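Long-range contacts in uncharacterized protein from DUF35 family (Sulfolobus solfataricus, PDB 3IRB), which is of unknown function but joins a zinc ribbon to an OB-fold and may bind acyl-CoA: residues Asn38-Asn43 with Phe136-Arg141; Ile46-Ser51 with Val58-Tyr63; Lys79-Val84 with Arg109-Glu114. All coordinates share one frame; numbering follows the deposited sequence. Where two conformers were deposited one is given.

Contact 1 (Asn38-Asn43 with Phe136-Arg141); sequences NGLKQN and FQWPLR. With SO4 (sulfate ion), chain E.
The ring of Phe-136 lies against Asn-43, whose CA stands almost squarely over the ring centre, 3.7 Å from the centroid and 6° off the normal, a CH-pi contact. The Asn-43 side chain crosses that of Phe-136 at about a right angle, its amide plane 20° from the ring plane, and brings OD1 in beside Phe-136 CD1, 3.5 Å away. With CG of Phe-136 beside its backbone N (chi1 -67°), the ring turns toward Asn-43 while CB sits 3.3 Å from Leu-40 O. Leu-40 fills the rest: CD2 meets Phe-136 CD2 at 4.1 Å, and CD1 reaches both the edge of the Trp-138 indole and, at 4.1 Å, Leu-140 CD1. In place of Phe-136, an alanine would lose the CH-pi contact and is likely to open a gap beside Leu-40 CD2. Trp-138 NE1 bonds Met-20 O in helix 12-28, and Arg-141 grips a sulfate, probably from the crystallisation liquor, through NE and NH2. Asn-43, at positive phi, is the C-prime residue of a Schellman motif, in which Asn-43 N bonds Leu-40 O at 3.0 Å, and the loop between strands 132-135 and 141-144 packs on this capped end of helix 30-41.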
loop_
_atom_site.group_PDB
_atom_site.type_symbol
_atom_site.label_atom_id
_atom_site.label_comp_id
_atom_site.label_asym_id
_atom_site.label_seq_id
_atom_site.Cartn_x
_atom_site.Cartn_y
_atom_site.Cartn_z
ATOM N N ASN A 38 7.733 -4.345 -10.478
ATOM C CA ASN A 38 7.533 -5.433 -11.427
ATOM C C ASN A 38 6.429 -6.383 -10.998
ATOM O O ASN A 38 5.633 -6.823 -11.829
ATOM C CB ASN A 38 8.832 -6.214 -11.661
ATOM C CG ASN A 38 9.794 -5.466 -12.546
ATOM O OD1 ASN A 38 9.413 -4.494 -13.207
ATOM N ND2 ASN A 38 11.055 -5.906 -12.567
ATOM N N GLY A 39 6.384 -6.698 -9.714
ATOM C CA GLY A 39 5.321 -7.550 -9.149
ATOM C C GLY A 39 3.932 -6.974 -9.384
ATOM O O GLY A 39 3.007 -7.696 -9.755
ATOM N N LEU A 40 3.780 -5.672 -9.166
ATOM C CA LEU A 40 2.488 -4.999 -9.380
ATOM C C LEU A 40 2.000 -5.144 -10.828
ATOM O O LEU A 40 0.787 -5.315 -11.083
ATOM C CB LEU A 40 2.594 -3.520 -9.017
ATOM C CG LEU A 40 2.737 -3.153 -7.541
ATOM C CD1 LEU A 40 2.764 -1.632 -7.383
ATOM C CD2 LEU A 40 1.683 -3.786 -6.619
ATOM N N LYS A 41 2.942 -5.081 -11.775
ATOM C CA LYS A 41 2.627 -5.314 -13.188
ATOM C C LYS A 41 2.087 -6.719 -13.441
ATOM O O LYS A 41 1.379 -6.932 -14.413
ATOM C CB LYS A 41 3.857 -5.057 -14.085
ATOM C CG LYS A 41 4.350 -3.582 -14.103
ATOM C CD LYS A 41 5.640 -3.394 -14.949
ATOM N N GLN A 42 2.397 -7.669 -12.567
ATOM C CA GLN A 42 1.855 -9.021 -12.701
ATOM C C GLN A 42 0.686 -9.314 -11.740
ATOM O O GLN A 42 0.375 -10.473 -11.483
ATOM C CB GLN A 42 2.976 -10.029 -12.437
ATOM C CG GLN A 42 4.187 -9.881 -13.360
ATOM C CD GLN A 42 5.340 -10.769 -12.923
ATOM O OE1 GLN A 42 6.413 -10.283 -12.556
ATOM N NE2 GLN A 42 5.112 -12.075 -12.931
ATOM N N ASN A 43 0.057 -8.272 -11.197
ATOM C CA ASN A 43 -0.978 -8.402 -10.160
ATOM C C ASN A 43 -0.514 -9.177 -8.919
ATOM O O ASN A 43 -1.248 -9.992 -8.382
ATOM C CB ASN A 43 -2.255 -9.020 -10.745
ATOM C CG ASN A 43 -2.847 -8.185 -11.863
ATOM O OD1 ASN A 43 -2.438 -7.048 -12.100
ATOM N ND2 ASN A 43 -3.810 -8.750 -12.558
ATOM N N PHE A 136 -3.694 -2.605 -9.367
ATOM C CA PHE A 136 -2.307 -2.710 -8.940
ATOM C C PHE A 136 -1.428 -1.581 -9.521
ATOM O O PHE A 136 -0.218 -1.591 -9.355
ATOM C CB PHE A 136 -1.766 -4.087 -9.373
ATOM C CG PHE A 136 -2.418 -5.235 -8.655
ATOM C CD1 PHE A 136 -3.633 -5.742 -9.094
ATOM C CD2 PHE A 136 -1.821 -5.806 -7.545
ATOM C CE1 PHE A 136 -4.252 -6.801 -8.431
ATOM C CE2 PHE A 136 -2.433 -6.856 -6.854
ATOM C CZ PHE A 136 -3.651 -7.364 -7.319
ATOM N N GLN A 137 -2.018 -0.625 -10.233
ATOM C CA GLN A 137 -1.278 0.585 -10.590
ATOM C C GLN A 137 -1.147 1.413 -9.324
ATOM O O GLN A 137 -2.039 1.411 -8.489
ATOM C CB GLN A 137 -2.016 1.355 -11.661
ATOM C CG GLN A 137 -1.329 2.622 -12.134
ATOM C CD GLN A 137 -2.135 3.362 -13.214
ATOM O OE1 GLN A 137 -2.944 2.766 -13.939
ATOM N NE2 GLN A 137 -1.915 4.672 -13.311
ATOM N N TRP A 138 -0.030 2.103 -9.156
ATOM C CA TRP A 138 0.196 2.900 -7.957
ATOM C C TRP A 138 -0.433 4.284 -8.093
ATOM O O TRP A 138 -0.334 4.897 -9.156
ATOM C CB TRP A 138 1.698 3.044 -7.729
ATOM C CG TRP A 138 2.035 3.683 -6.478
ATOM C CD1 TRP A 138 2.098 5.013 -6.229
ATOM C CD2 TRP A 138 2.346 3.030 -5.268
ATOM N NE1 TRP A 138 2.438 5.224 -4.937
ATOM C CE2 TRP A 138 2.583 4.016 -4.314
ATOM C CE3 TRP A 138 2.398 1.687 -4.878
ATOM C CZ2 TRP A 138 2.907 3.713 -2.994
ATOM C CZ3 TRP A 138 2.726 1.387 -3.598
ATOM C CH2 TRP A 138 2.954 2.393 -2.652
ATOM N N PRO A 139 -1.088 4.794 -7.033
ATOM C CA PRO A 139 -1.407 4.184 -5.766
ATOM C C PRO A 139 -2.506 3.171 -5.954
ATOM O O PRO A 139 -3.407 3.384 -6.759
ATOM C CB PRO A 139 -1.954 5.349 -4.916
ATOM C CG PRO A 139 -1.811 6.511 -5.665
ATOM C CD PRO A 139 -1.518 6.204 -7.071
ATOM N N LEU A 140 -2.415 2.069 -5.234
ATOM C CA LEU A 140 -3.392 1.001 -5.359
ATOM C C LEU A 140 -4.813 1.436 -4.955
ATOM O O LEU A 140 -5.005 2.347 -4.132
ATOM C CB LEU A 140 -2.985 -0.223 -4.557
ATOM C CG LEU A 140 -1.938 -1.146 -5.234
ATOM C CD1 LEU A 140 -0.627 -0.452 -5.340
ATOM C CD2 LEU A 140 -1.750 -2.492 -4.504
ATOM N N ARG A 141 -5.785 0.771 -5.558
ATOM C CA ARG A 141 -7.188 0.928 -5.229
ATOM C C ARG A 141 -7.729 -0.391 -4.718
ATOM O O ARG A 141 -7.568 -1.449 -5.362
ATOM C CB ARG A 141 -8.042 1.308 -6.450
ATOM C CG ARG A 141 -7.748 2.651 -7.108
ATOM C CD ARG A 141 -8.908 3.033 -8.080
ATOM N NE ARG A 141 -8.954 2.173 -9.267
ATOM C CZ ARG A 141 -9.890 1.265 -9.538
ATOM N NH1 ARG A 141 -10.900 1.053 -8.717
ATOM N NH2 ARG A 141 -9.797 0.542 -10.636
HETATM S S SO4 E . -7.081 1.588 -12.777
HETATM O O1 SO4 E . -8.245 0.727 -12.804
HETATM O O2 SO4 E . -7.032 2.433 -13.963
HETATM O O3 SO4 E . -5.873 0.764 -12.780
HETATM O O4 SO4 E . -7.078 2.434 -11.571
#

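Contact 2 (Ile46-Ser51 with Val58-Tyr63); sequences IGSKCS and VPARSY. With ZN (zinc ion), chain C; SO4 (sulfate ion), chain G.
Ser-48 turns its hydroxyl onto the backbone of Arg-61, and OG donates a short hydrogen bond of 2.7 Å to Arg-61 O. The donor lies in the carbonyl plane and on a lone pair, with a C=O...OG angle of 126°, so the carbonyl is met from the side and not end-on. A chi1 of 66° sets OG between the backbone N and carbonyl carbon of Ser-48, aimed at the facing loop; Arg-61 N is also near, 2.9 Å from the same OG. Ala-60 N gives a weak bond to Ile-46 O, 3.3 Å long and bent to 133° at the hydrogen. Between these two polar links the packing is small and close: Ala-60 CB rests 3.7 Å from Gly-47 C, at the pair whose CA atoms come nearest across the two segments, and Ser-48 CB lies 4.0 Å from Ala-60 CB. Neighbouring strands also take backbone bonds of this strand: Gly-47 pairs with Val-75 and Lys-49 with Asn-73 in strand 69-76, and Ser-48 with Phe-57 in strand 56-58. Beyond the strand, Cys-50 SG binds zinc at 2.4 Å, and Cys-53, Cys-64 and Cys-67 complete the site. The guanidinium of Arg-61 points elsewhere, meeting at its edge a sulfate, probably from the crystallisation liquor: NH2 bonds O4 of the ion at 2.9 Å, while NH1 bonds both O2 and O4. A buried hydroxyl paired with a backbone carbonyl therefore ties the loop after strand 56-58 to the strand leading to Cys-50, the first ligand of the four-cysteine zinc ribbon.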
loop_
_atom_site.group_PDB
_atom_site.type_symbol
_atom_site.label_atom_id
_atom_site.label_comp_id
_atom_site.label_asym_id
_atom_site.label_seq_id
_atom_site.Cartn_x
_atom_site.Cartn_y
_atom_site.Cartn_z
ATOM N N ILE A 46 4.650 -8.053 -3.743
ATOM C CA ILE A 46 5.954 -8.670 -3.461
ATOM C C ILE A 46 6.622 -8.001 -2.277
ATOM O O ILE A 46 6.805 -6.775 -2.225
ATOM C CB ILE A 46 6.918 -8.583 -4.647
ATOM C CG1 ILE A 46 6.333 -9.247 -5.889
ATOM C CG2 ILE A 46 8.269 -9.204 -4.260
ATOM C CD1 ILE A 46 6.092 -10.727 -5.736
ATOM N N GLY A 47 6.961 -8.807 -1.287
ATOM C CA GLY A 47 7.660 -8.318 -0.120
ATOM C C GLY A 47 9.042 -8.917 -0.112
ATOM O O GLY A 47 9.397 -9.694 -1.013
ATOM N N SER A 48 9.835 -8.518 0.877
ATOM C CA SER A 48 11.135 -9.144 1.074
ATOM C C SER A 48 11.228 -9.669 2.495
ATOM O O SER A 48 10.558 -9.156 3.415
ATOM C CB SER A 48 12.239 -8.156 0.765
ATOM O OG SER A 48 12.218 -7.114 1.681
ATOM N N LYS A 49 12.082 -10.672 2.685
ATOM C CA LYS A 49 12.164 -11.341 3.972
ATOM C C LYS A 49 13.586 -11.370 4.449
ATOM O O LYS A 49 14.442 -11.980 3.806
ATOM C CB LYS A 49 11.595 -12.755 3.897
ATOM C CG LYS A 49 11.683 -13.522 5.206
ATOM C CD LYS A 49 11.146 -14.965 5.092
ATOM C CE LYS A 49 10.962 -15.575 6.480
ATOM N NZ LYS A 49 10.395 -16.942 6.427
ATOM N N CYS A 50 13.840 -10.717 5.578
ATOM C CA CYS A 50 15.162 -10.738 6.190
ATOM C C CYS A 50 15.477 -12.137 6.695
ATOM O O CYS A 50 14.700 -12.754 7.423
ATOM C CB CYS A 50 15.268 -9.738 7.346
ATOM S SG CYS A 50 16.809 -9.740 8.201
ATOM N N SER A 51 16.623 -12.648 6.298
ATOM C CA SER A 51 17.006 -13.998 6.664
ATOM C C SER A 51 17.462 -14.062 8.109
ATOM O O SER A 51 17.510 -15.139 8.697
ATOM C CB SER A 51 18.102 -14.519 5.743
ATOM O OG SER A 51 17.638 -14.569 4.408
ATOM N N VAL A 58 6.666 -5.086 3.394
ATOM C CA VAL A 58 5.963 -4.650 2.193
ATOM C C VAL A 58 5.894 -3.112 2.241
ATOM O O VAL A 58 5.638 -2.551 3.299
ATOM C CB VAL A 58 4.561 -5.295 2.093
ATOM C CG1 VAL A 58 3.592 -4.752 3.176
ATOM C CG2 VAL A 58 4.002 -5.146 0.665
ATOM N N PRO A 59 6.203 -2.427 1.116
ATOM C CA PRO A 59 6.796 -2.946 -0.122
ATOM C C PRO A 59 8.169 -3.561 0.162
ATOM O O PRO A 59 8.765 -3.305 1.221
ATOM C CB PRO A 59 6.942 -1.708 -1.017
ATOM C CG PRO A 59 5.893 -0.737 -0.465
ATOM C CD PRO A 59 5.868 -0.998 1.014
ATOM N N ALA A 60 8.602 -4.446 -0.718
ATOM C CA ALA A 60 9.895 -5.108 -0.575
ATOM C C ALA A 60 11.007 -4.098 -0.292
ATOM O O ALA A 60 11.040 -2.998 -0.853
ATOM C CB ALA A 60 10.216 -5.887 -1.806
ATOM N N ARG A 61 11.948 -4.470 0.557
ATOM C CA ARG A 61 13.076 -3.611 0.797
ATOM C C ARG A 61 14.374 -4.386 0.819
ATOM O O ARG A 61 14.382 -5.586 1.021
ATOM C CB ARG A 61 12.862 -2.771 2.058
ATOM C CG ARG A 61 12.806 -3.503 3.333
ATOM C CD ARG A 61 12.722 -2.506 4.506
ATOM N NE ARG A 61 11.400 -1.947 4.738
ATOM C CZ ARG A 61 11.049 -1.306 5.857
ATOM N NH1 ARG A 61 11.922 -1.151 6.855
ATOM N NH2 ARG A 61 9.820 -0.840 6.001
ATOM N N SER A 62 15.469 -3.681 0.569
ATOM C CA SER A 62 16.734 -4.340 0.313
ATOM C C SER A 62 17.630 -4.373 1.562
ATOM O O SER A 62 18.697 -4.959 1.538
ATOM C CB SER A 62 17.409 -3.635 -0.855
ATOM O OG SER A 62 17.637 -2.287 -0.519
ATOM N N TYR A 63 17.175 -3.742 2.640
ATOM C CA TYR A 63 17.945 -3.630 3.883
ATOM C C TYR A 63 17.048 -3.779 5.098
ATOM O O TYR A 63 15.924 -3.279 5.109
ATOM C CB TYR A 63 18.609 -2.262 3.955
ATOM C CG TYR A 63 19.653 -2.118 5.070
ATOM C CD1 TYR A 63 20.789 -2.874 5.066
ATOM C CD2 TYR A 63 19.482 -1.198 6.092
ATOM C CE1 TYR A 63 21.755 -2.745 6.068
ATOM C CE2 TYR A 63 20.430 -1.056 7.108
ATOM C CZ TYR A 63 21.562 -1.827 7.080
ATOM O OH TYR A 63 22.517 -1.702 8.064
HETATM ZN ZN ZN C . 16.247 -8.491 10.110
HETATM S S SO4 G . 10.760 0.886 9.694
HETATM O O1 SO4 G . 10.396 0.224 10.942
HETATM O O2 SO4 G . 12.180 0.622 9.419
HETATM O O3 SO4 G . 10.499 2.309 9.790
HETATM O O4 SO4 G . 9.909 0.376 8.636
#

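Contact 3 (Lys79-Val84 with Arg109-Glu114); sequences KDEAYV and RFPNIE. With SO4 (sulfate ion), chain F.
An antiparallel bridge of the OB-fold domain joins Tyr-83, in strand 83-92, to Arg-109, at the end of strand 98-109. The two form a hydrogen-bonded pair: Tyr-83 N donates to Arg-109 O and Arg-109 N returns a bond to Tyr-83 O, each 2.9 Å long and nearly straight. Their side chains leave on the same side of the sheet and run side by side. Tyr-83 CG sits between its backbone N and carbonyl carbon (chi1 69°), which swings the phenol back over the bridge and brings CD1 to 3.2 Å from Arg-109 O. Farther out, Tyr-83 CZ lies 3.6 Å from Arg-109 CB, while the guanidinium leads off, its plane tilted 39° from the ring. Past the bridge the second chain enters a type II beta turn from Phe-110 to Ile-113, the link to strand 114-123. A water joins the turn to the phenol, donating to Phe-110 O and lying 2.9 Å from Tyr-83 OH; it also sits over the face of the Arg-109 guanidinium. Arg-109 itself folds along the turn: its NH2 bonds Ile-113 O at 3.1 Å, and NE reaches Gly-115 O. NH1 makes a weak bond to a sulfate, probably from the crystallisation liquor. Pro-111 presents its N to the edge of the Tyr-83 ring, and its CD lies 3.8 Å from Glu-81 CB. The Phe-110 ring packs away from the Tyr-83 side: its CE2 touches Ala-82 CB at 3.5 Å, and Ile-77 also contacts its side chain.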
loop_
_atom_site.group_PDB
_atom_site.type_symbol
_atom_site.label_atom_id
_atom_site.label_comp_id
_atom_site.label_asym_id
_atom_site.label_seq_id
_atom_site.Cartn_x
_atom_site.Cartn_y
_atom_site.Cartn_z
ATOM N N LYS A 79 -2.422 -11.866 -1.245
ATOM C CA LYS A 79 -3.216 -10.664 -1.457
ATOM C C LYS A 79 -4.617 -10.799 -0.858
ATOM O O LYS A 79 -5.201 -9.809 -0.399
ATOM C CB LYS A 79 -3.238 -10.229 -2.942
ATOM C CG LYS A 79 -3.049 -11.289 -3.977
ATOM C CD LYS A 79 -3.136 -10.697 -5.378
ATOM C CE LYS A 79 -3.209 -11.771 -6.418
ATOM N NZ LYS A 79 -3.788 -11.246 -7.673
ATOM N N ASP A 80 -5.122 -12.028 -0.784
ATOM C CA ASP A 80 -6.412 -12.272 -0.200
ATOM C C ASP A 80 -6.497 -11.977 1.299
ATOM O O ASP A 80 -7.579 -12.050 1.860
ATOM C CB ASP A 80 -6.841 -13.730 -0.435
ATOM C CG ASP A 80 -6.959 -14.094 -1.914
ATOM O OD1 ASP A 80 -7.067 -13.194 -2.783
ATOM O OD2 ASP A 80 -6.955 -15.314 -2.203
ATOM N N GLU A 81 -5.382 -11.683 1.965
ATOM C CA GLU A 81 -5.417 -11.413 3.397
ATOM C C GLU A 81 -5.294 -9.935 3.762
ATOM O O GLU A 81 -5.128 -9.609 4.952
ATOM C CB GLU A 81 -4.316 -12.212 4.110
ATOM C CG GLU A 81 -4.513 -13.707 4.004
ATOM C CD GLU A 81 -3.462 -14.503 4.757
ATOM O OE1 GLU A 81 -2.408 -13.940 5.123
ATOM O OE2 GLU A 81 -3.695 -15.709 4.970
ATOM N N ALA A 82 -5.391 -9.048 2.771
ATOM C CA ALA A 82 -5.314 -7.599 3.012
ATOM C C ALA A 82 -6.448 -7.126 3.914
ATOM O O ALA A 82 -7.612 -7.520 3.723
ATOM C CB ALA A 82 -5.360 -6.796 1.701
ATOM N N TYR A 83 -6.116 -6.250 4.861
ATOM C CA TYR A 83 -7.134 -5.634 5.720
ATOM C C TYR A 83 -6.874 -4.169 5.957
ATOM O O TYR A 83 -5.749 -3.659 5.789
ATOM C CB TYR A 83 -7.268 -6.381 7.046
ATOM C CG TYR A 83 -6.071 -6.217 7.930
ATOM C CD1 TYR A 83 -4.982 -7.046 7.804
ATOM C CD2 TYR A 83 -6.045 -5.227 8.882
ATOM C CE1 TYR A 83 -3.886 -6.915 8.630
ATOM C CE2 TYR A 83 -4.951 -5.061 9.708
ATOM C CZ TYR A 83 -3.883 -5.908 9.571
ATOM O OH TYR A 83 -2.826 -5.728 10.372
ATOM N N VAL A 84 -7.946 -3.473 6.303
ATOM C CA VAL A 84 -7.894 -2.065 6.564
ATOM C C VAL A 84 -7.376 -1.888 8.001
ATOM O O VAL A 84 -8.008 -2.321 8.973
ATOM C CB VAL A 84 -9.280 -1.391 6.413
ATOM C CG1 VAL A 84 -9.191 0.100 6.793
ATOM C CG2 VAL A 84 -9.824 -1.587 5.009
ATOM N N ARG A 109 -2.903 -3.417 5.388
ATOM C CA ARG A 109 -1.847 -4.305 5.895
ATOM C C ARG A 109 -2.171 -5.757 5.648
ATOM O O ARG A 109 -3.261 -6.107 5.218
ATOM C CB ARG A 109 -1.630 -4.090 7.385
ATOM C CG ARG A 109 -1.084 -2.681 7.730
ATOM C CD ARG A 109 -0.625 -2.596 9.160
ATOM N NE ARG A 109 0.640 -3.299 9.315
ATOM C CZ ARG A 109 1.235 -3.564 10.469
ATOM N NH1 ARG A 109 0.688 -3.184 11.623
ATOM N NH2 ARG A 109 2.387 -4.223 10.468
ATOM N N PHE A 110 -1.204 -6.607 5.970
ATOM C CA PHE A 110 -1.350 -8.049 5.828
ATOM C C PHE A 110 -0.860 -8.656 7.132
ATOM O O PHE A 110 0.160 -8.210 7.658
ATOM C CB PHE A 110 -0.492 -8.561 4.664
ATOM C CG PHE A 110 -0.782 -7.882 3.364
ATOM C CD1 PHE A 110 -0.165 -6.710 3.040
ATOM C CD2 PHE A 110 -1.702 -8.418 2.475
ATOM C CE1 PHE A 110 -0.457 -6.057 1.859
ATOM C CE2 PHE A 110 -1.991 -7.779 1.285
ATOM C CZ PHE A 110 -1.373 -6.587 0.986
ATOM N N PRO A 111 -1.556 -9.678 7.643
ATOM C CA PRO A 111 -1.168 -10.298 8.919
ATOM C C PRO A 111 0.308 -10.745 8.928
ATOM O O PRO A 111 0.762 -11.375 7.982
ATOM C CB PRO A 111 -2.077 -11.521 9.033
ATOM C CG PRO A 111 -3.044 -11.446 7.920
ATOM C CD PRO A 111 -2.692 -10.350 6.997
ATOM N N ASN A 112 1.030 -10.353 9.970
ATOM C CA ASN A 112 2.403 -10.802 10.251
ATOM C C ASN A 112 3.434 -10.248 9.278
ATOM O O ASN A 112 4.571 -10.747 9.216
ATOM C CB ASN A 112 2.477 -12.338 10.317
ATOM C CG ASN A 112 1.471 -12.912 11.289
ATOM O OD1 ASN A 112 1.248 -12.354 12.369
ATOM N ND2 ASN A 112 0.837 -14.009 10.904
ATOM N N ILE A 113 3.034 -9.202 8.540
ATOM C CA ILE A 113 3.929 -8.540 7.605
ATOM C C ILE A 113 4.136 -7.104 8.053
ATOM O O ILE A 113 3.166 -6.398 8.376
ATOM C CB ILE A 113 3.366 -8.620 6.182
ATOM C CG1 ILE A 113 3.498 -10.063 5.696
ATOM C CG2 ILE A 113 4.116 -7.667 5.233
ATOM C CD1 ILE A 113 2.425 -10.482 4.740
ATOM N N GLU A 114 5.400 -6.675 8.083
ATOM C CA GLU A 114 5.736 -5.299 8.444
ATOM C C GLU A 114 5.470 -4.322 7.290
ATOM O O GLU A 114 5.620 -4.661 6.119
ATOM C CB GLU A 114 7.189 -5.179 8.924
ATOM C CG GLU A 114 7.467 -6.010 10.186
ATOM C CD GLU A 114 8.236 -5.261 11.284
ATOM O OE1 GLU A 114 8.664 -4.098 11.083
ATOM O OE2 GLU A 114 8.411 -5.855 12.369
HETATM S S SO4 F . 0.392 0.274 12.421
HETATM O O1 SO4 F . -0.566 -0.836 12.392
HETATM O O2 SO4 F . -0.243 1.493 11.918
HETATM O O3 SO4 F . 1.530 -0.077 11.554
HETATM O O4 SO4 F . 0.801 0.453 13.822
HETATM O O HOH W 1 -0.132 -6.589 9.830
#

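In the fold
Contacts 1 and 2 are largely buried, whereas contact 3 is only partly so. Their chemistry differs accordingly: contact 1 is held by apolar and CH-pi packing of a helix end on a loop, contact 2 by a hydroxyl-carbonyl bond beside the zinc site, and contact 3 by paired strand backbones with a water and charged groups at its outer side. Contacts 2 and 3 reach the same sheet, meeting where Val-58 N lies 2.9 Å from Glu-114 O and Val-58 packs on Ile-113. Helix 30-41 and strand 46-49 follow each other, joining contact 1 to contact 2, while Lys-79 of contact 3 bonds Asn-43 O of contact 1.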